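Local structure of AAEL008620-PA odorant-binding protein (Aedes aegypti, 5V13) at residues B[64-69]-B[123-128]; B[215-220]-B[259-264]. The protein binds juvenile hormone in the mosquito hemolymph, as a secreted member of the odorant-binding protein family. One frame throughout, in Å; residues are numbered along the deposited sequence.

Contact 1: B[64-69]-B[123-128]. With JH3 (methyl (2E,6E)-9-[(2R)-3,3-dimethyloxiran-2-yl]-3,7-dimethylnona-2,6-dienoate), chain E.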
# COMPACT_ATOMS: atom_id res chain seq x y z
N TYR B 64 -1.45 16.10 -28.24
CA TYR B 64 -1.45 15.26 -27.05
C TYR B 64 -0.05 15.11 -26.48
O TYR B 64 0.16 15.18 -25.26
CB TYR B 64 -2.04 13.88 -27.36
CG TYR B 64 -2.17 13.01 -26.12
CD1 TYR B 64 -3.18 13.24 -25.20
CD2 TYR B 64 -1.26 11.98 -25.86
CE1 TYR B 64 -3.30 12.45 -24.04
CE2 TYR B 64 -1.37 11.18 -24.72
CZ TYR B 64 -2.39 11.43 -23.81
OH TYR B 64 -2.52 10.65 -22.67
N VAL B 65 0.94 14.88 -27.35
CA VAL B 65 2.32 14.77 -26.88
C VAL B 65 2.78 16.07 -26.23
O VAL B 65 3.43 16.06 -25.17
CB VAL B 65 3.24 14.34 -28.04
CG1 VAL B 65 4.70 14.30 -27.56
CG2 VAL B 65 2.81 12.97 -28.57
N LYS B 66 2.45 17.21 -26.84
CA LYS B 66 2.82 18.50 -26.25
C LYS B 66 2.18 18.69 -24.88
O LYS B 66 2.84 19.09 -23.91
CB LYS B 66 2.43 19.64 -27.20
CG LYS B 66 2.70 21.01 -26.60
CD LYS B 66 2.21 22.13 -27.48
CE LYS B 66 1.95 23.37 -26.64
NZ LYS B 66 1.32 24.44 -27.44
N CYS B 67 0.88 18.41 -24.79
CA CYS B 67 0.13 18.53 -23.53
C CYS B 67 0.76 17.68 -22.43
O CYS B 67 0.99 18.17 -21.32
CB CYS B 67 -1.33 18.10 -23.76
SG CYS B 67 -2.46 18.20 -22.30
N VAL B 68 1.02 16.40 -22.71
CA VAL B 68 1.59 15.53 -21.67
C VAL B 68 2.98 15.99 -21.29
O VAL B 68 3.35 16.02 -20.10
CB VAL B 68 1.59 14.06 -22.13
CG1 VAL B 68 2.27 13.14 -21.05
CG2 VAL B 68 0.18 13.59 -22.40
N SER B 69 3.78 16.36 -22.29
CA SER B 69 5.13 16.86 -22.03
C SER B 69 5.10 18.11 -21.15
O SER B 69 5.85 18.20 -20.17
CB SER B 69 5.84 17.15 -23.37
OG SER B 69 6.04 15.94 -24.09
N GLU B 123 3.22 20.95 -33.55
CA GLU B 123 4.08 20.34 -34.55
C GLU B 123 5.55 20.47 -34.18
O GLU B 123 6.32 19.50 -34.32
CB GLU B 123 3.83 20.97 -35.93
CG GLU B 123 4.67 20.34 -37.04
CD GLU B 123 4.51 21.05 -38.38
OE1 GLU B 123 3.75 22.05 -38.45
OE2 GLU B 123 5.14 20.61 -39.36
N SER B 124 5.98 21.65 -33.73
CA SER B 124 7.40 21.83 -33.41
C SER B 124 7.81 20.96 -32.23
O SER B 124 8.91 20.37 -32.23
CB SER B 124 7.71 23.29 -33.11
OG SER B 124 7.52 24.09 -34.26
N VAL B 125 6.96 20.86 -31.21
CA VAL B 125 7.32 20.08 -30.03
C VAL B 125 7.35 18.58 -30.37
O VAL B 125 8.31 17.88 -30.04
CB VAL B 125 6.35 20.39 -28.87
CG1 VAL B 125 6.60 19.49 -27.68
CG2 VAL B 125 6.45 21.86 -28.45
N PHE B 126 6.32 18.09 -31.06
CA PHE B 126 6.27 16.69 -31.47
C PHE B 126 7.47 16.33 -32.35
O PHE B 126 8.14 15.32 -32.13
CB PHE B 126 4.95 16.40 -32.19
CG PHE B 126 4.79 15.01 -32.70
CD1 PHE B 126 5.24 14.65 -33.97
CD2 PHE B 126 4.13 14.05 -31.93
CE1 PHE B 126 5.06 13.36 -34.44
CE2 PHE B 126 3.96 12.75 -32.39
CZ PHE B 126 4.42 12.40 -33.65
N ASN B 127 7.76 17.16 -33.36
CA ASN B 127 8.87 16.84 -34.26
C ASN B 127 10.21 16.83 -33.54
O ASN B 127 11.09 16.02 -33.86
CB ASN B 127 8.89 17.83 -35.42
CG ASN B 127 7.79 17.55 -36.39
OD1 ASN B 127 7.18 16.48 -36.35
ND2 ASN B 127 7.52 18.50 -37.27
N LYS B 128 10.39 17.72 -32.56
CA LYS B 128 11.65 17.75 -31.83
C LYS B 128 11.81 16.50 -30.97
O LYS B 128 12.92 15.98 -30.83
CB LYS B 128 11.72 19.03 -30.99
CG LYS B 128 12.93 19.13 -30.04
CD LYS B 128 14.26 18.89 -30.79
CE LYS B 128 15.01 20.18 -31.07
NZ LYS B 128 16.33 19.92 -31.72
C1 JH3 E . -3.14 6.32 -20.49
O2 JH3 E . -2.80 5.23 -20.06
O1 JH3 E . -4.40 6.86 -20.05
CM JH3 E . -5.15 6.15 -19.07
C2 JH3 E . -2.33 7.13 -21.43
C3 JH3 E . -1.16 6.80 -21.97
C3' JH3 E . -0.44 5.51 -21.72
C4 JH3 E . -0.53 7.83 -22.88
C5 JH3 E . 0.96 7.93 -22.58
C6 JH3 E . 1.50 9.23 -23.12
C7 JH3 E . 2.10 9.33 -24.32
C7' JH3 E . 2.24 8.13 -25.22
C8 JH3 E . 2.62 10.69 -24.76
C9 JH3 E . 4.15 10.71 -24.93
CA JH3 E . 4.88 10.15 -23.71
O3 JH3 E . 6.31 10.32 -23.79
CB JH3 E . 5.63 11.18 -22.87
CB' JH3 E . 5.68 10.80 -21.39
CC JH3 E . 5.66 12.64 -23.29
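Val-65 sets its CG2 methyl against the rim of the Phe-126 ring, CG2 lying 3.8 Å from CD2 and near the ring plane, so the methyl meets an edge and not a face. Phe-126 presents that edge because its CG stands anti to the backbone N (chi1 178°) and the ring plane stands nearly square to the CA-CB-CG plane (chi2 -89°). This pair is the closest packing of the contact. In the neighbouring residue, Val-125, the CG1 methyl rests more loosely against the backbone of Lys-66, 4.2 Å from its CA. The contact opens past the CB of Lys-66: the extended chain runs away from residues 123-128 to the partly exposed side, where NZ is bonded to Asn-120 O, just ahead of helix 122-135. The flank of helix 59-71 nearer the hormone belongs to the pocket. Ser-69 OG donates to Val-65 O at 2.8 Å from above the carbonyl plane, while Ser-69 N reaches the same oxygen from the opposite face; the OG bond fixes the hydroxyl with OG 3.4 Å from the hormone's methyl carbon CC. Tyr-64 brings its ring edge to the chain of the hormone, CE2 3.8 Å from C6, and its OH is bonded to Tyr-33 O. Helix 59-71 is thus wedged between hormone and helix 122-135: the Cys-67 to Cys-36 disulfide ties it to helix 26-38, Pro-55 packs on Val-65, and Phe-82 of strand 81-82 touches both Ser-69 and Val-125.

Contact 2: B[215-220]-B[259-264]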
# COMPACT_ATOMS: atom_id res chain seq x y z
N ARG B 215 -12.09 27.85 -10.76
CA ARG B 215 -13.42 28.14 -11.30
C ARG B 215 -14.11 26.85 -11.76
O ARG B 215 -15.29 26.64 -11.47
CB ARG B 215 -13.32 29.15 -12.44
CG ARG B 215 -14.67 29.50 -13.06
CD ARG B 215 -14.54 30.62 -14.09
NE ARG B 215 -13.65 30.23 -15.18
CZ ARG B 215 -12.44 30.74 -15.39
NH1 ARG B 215 -11.96 31.68 -14.58
NH2 ARG B 215 -11.70 30.31 -16.40
N ARG B 216 -13.38 25.99 -12.46
CA ARG B 216 -13.93 24.71 -12.92
C ARG B 216 -14.50 23.90 -11.75
O ARG B 216 -15.62 23.38 -11.83
CB ARG B 216 -12.83 23.95 -13.66
CG ARG B 216 -13.10 22.51 -14.03
CD ARG B 216 -11.84 21.94 -14.71
NE ARG B 216 -11.53 20.58 -14.29
CZ ARG B 216 -11.59 19.51 -15.08
NH1 ARG B 216 -11.95 19.65 -16.35
NH2 ARG B 216 -11.29 18.31 -14.61
N ASP B 217 -13.76 23.80 -10.65
CA ASP B 217 -14.23 23.02 -9.51
C ASP B 217 -15.39 23.71 -8.80
O ASP B 217 -16.31 23.03 -8.32
CB ASP B 217 -13.08 22.75 -8.55
CG ASP B 217 -12.12 21.71 -9.08
OD1 ASP B 217 -12.51 21.00 -10.04
OD2 ASP B 217 -11.00 21.58 -8.55
N TYR B 218 -15.37 25.04 -8.72
CA TYR B 218 -16.51 25.75 -8.14
C TYR B 218 -17.76 25.50 -8.96
O TYR B 218 -18.82 25.17 -8.41
CB TYR B 218 -16.22 27.25 -8.02
CG TYR B 218 -15.75 27.66 -6.64
CD1 TYR B 218 -14.46 27.34 -6.20
CD2 TYR B 218 -16.59 28.35 -5.76
CE1 TYR B 218 -14.02 27.69 -4.94
CE2 TYR B 218 -16.15 28.72 -4.49
CZ TYR B 218 -14.86 28.39 -4.09
OH TYR B 218 -14.41 28.73 -2.83
N GLU B 219 -17.65 25.61 -10.28
CA GLU B 219 -18.82 25.43 -11.14
C GLU B 219 -19.36 23.99 -11.07
O GLU B 219 -20.57 23.78 -10.99
CB GLU B 219 -18.47 25.82 -12.58
CG GLU B 219 -18.25 27.32 -12.76
CD GLU B 219 -17.78 27.70 -14.16
OE1 GLU B 219 -17.58 28.91 -14.41
OE2 GLU B 219 -17.60 26.80 -15.00
N ALA B 220 -18.46 23.00 -11.08
CA ALA B 220 -18.90 21.61 -11.01
C ALA B 220 -19.61 21.30 -9.70
O ALA B 220 -20.49 20.44 -9.65
CB ALA B 220 -17.71 20.66 -11.20
N ARG B 259 -14.75 19.36 -0.83
CA ARG B 259 -15.30 18.02 -0.66
C ARG B 259 -15.66 17.40 -2.01
O ARG B 259 -15.36 16.23 -2.26
CB ARG B 259 -16.54 18.06 0.24
CG ARG B 259 -16.27 17.73 1.70
CD ARG B 259 -17.56 17.39 2.48
NE ARG B 259 -18.09 16.06 2.18
CZ ARG B 259 -17.71 14.93 2.78
NH1 ARG B 259 -16.78 14.96 3.74
NH2 ARG B 259 -18.25 13.77 2.43
N ASP B 260 -16.30 18.18 -2.88
CA ASP B 260 -16.71 17.69 -4.19
C ASP B 260 -15.51 17.28 -5.04
O ASP B 260 -15.50 16.19 -5.62
CB ASP B 260 -17.53 18.76 -4.90
CG ASP B 260 -18.18 18.24 -6.16
OD1 ASP B 260 -19.12 17.43 -6.04
OD2 ASP B 260 -17.76 18.63 -7.27
N ARG B 261 -14.49 18.15 -5.12
CA ARG B 261 -13.29 17.81 -5.88
C ARG B 261 -12.58 16.62 -5.25
O ARG B 261 -12.10 15.72 -5.95
CB ARG B 261 -12.33 19.01 -5.96
CG ARG B 261 -10.99 18.75 -6.66
CD ARG B 261 -11.17 18.22 -8.11
NE ARG B 261 -9.92 17.75 -8.70
CZ ARG B 261 -8.98 18.54 -9.22
NH1 ARG B 261 -9.15 19.85 -9.19
NH2 ARG B 261 -7.86 18.02 -9.73
N ASN B 262 -12.50 16.60 -3.91
CA ASN B 262 -11.79 15.55 -3.20
C ASN B 262 -12.26 14.17 -3.63
O ASN B 262 -11.44 13.26 -3.84
CB ASN B 262 -11.97 15.70 -1.69
CG ASN B 262 -11.04 14.81 -0.90
OD1 ASN B 262 -9.86 14.67 -1.23
ND2 ASN B 262 -11.56 14.20 0.15
N GLN B 263 -13.58 13.99 -3.76
CA GLN B 263 -14.12 12.68 -4.13
C GLN B 263 -13.61 12.26 -5.50
O GLN B 263 -13.37 11.06 -5.73
CB GLN B 263 -15.65 12.71 -4.15
CG GLN B 263 -16.31 13.47 -3.02
CD GLN B 263 -15.98 12.89 -1.66
OE1 GLN B 263 -16.13 11.69 -1.43
NE2 GLN B 263 -15.52 13.74 -0.74
N LYS B 264 -13.45 13.22 -6.41
CA LYS B 264 -12.96 12.94 -7.75
C LYS B 264 -11.46 12.66 -7.81
O LYS B 264 -10.96 12.29 -8.87
CB LYS B 264 -13.28 14.10 -8.69
CG LYS B 264 -14.77 14.45 -8.81
CD LYS B 264 -14.93 15.64 -9.77
CE LYS B 264 -16.17 16.45 -9.46
NZ LYS B 264 -17.39 15.61 -9.43
O HOH W 1 -15.66 20.52 -7.50
O HOH W 2 -19.24 17.65 -9.21
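Asp-217 OD2 takes the shortest direct polar bond between residues 215-220 and 259-264, accepting from Arg-261 NH1 at 2.6 Å in a salt bridge with an N-H...O angle of 150°. The oxygen offers its syn lone pair and lies in the guanidinium plane, at the edge of the group, although carboxylate and guanidinium planes are turned 68° apart. Arg-261 gets there by a bend at chi2 (57°), which folds its aliphatic part beside the acid, CD 3.4 Å from Asp-217 OD2. Both buried charges have further partners: Trp-202 NE1 also donates to OD2, and NH1 also forms a salt bridge with Glu-213 and a hydrogen bond to Phe-200 O. This network probably favours the charged form of Asp-217 and limits rotation of the guanidinium. Toward the end of helix 211-220 the helices are joined through water. Water 1 donates to Asp-217 O and, at 2.8 Å, to Asp-260 OD2. Water 2 donates to that same OD2 at 2.6 Å and to Ala-220 O, and accepts from Lys-264 NZ. The lysine's direct ion pair with Asp-260 OD2 is long, 3.7 Å from NZ, so water 2 does much of the joining on this more exposed side. On helix 251-264, Gln-263 NE2 donates to Arg-259 O at 2.9 Å, and it is also bonded to Asp-178 of the second subunit, which places this flank of the helix at the subunit interface. None of the residues in this contact lines the hormone pocket; it is helix-helix packing in a mainly helical protein of the PBP/GOBP family, joining helices 211-220 and 251-264 by a buried salt bridge and water-bridged polar groups.

Overall arrangement
Contacts 1 and 2 follow one another along the chain and lie on opposite sides of its centre, their centres 29 Å apart and their nearest atoms about 11 Å apart, without touching. Each joins two helices and is partly buried, with nearly equal surface covered, yet they share no element. Contact 1 is apolar, its methyl and ring groups backing a helix that also lines the hormone pocket and is pinned by a disulfide. Contact 2 is polar: a buried ion pair and two waters do the joining. Thus hydrophobic packing accompanies the ligand site, whereas in contact 2 charge and water join two helices, one of which also faces the second subunit.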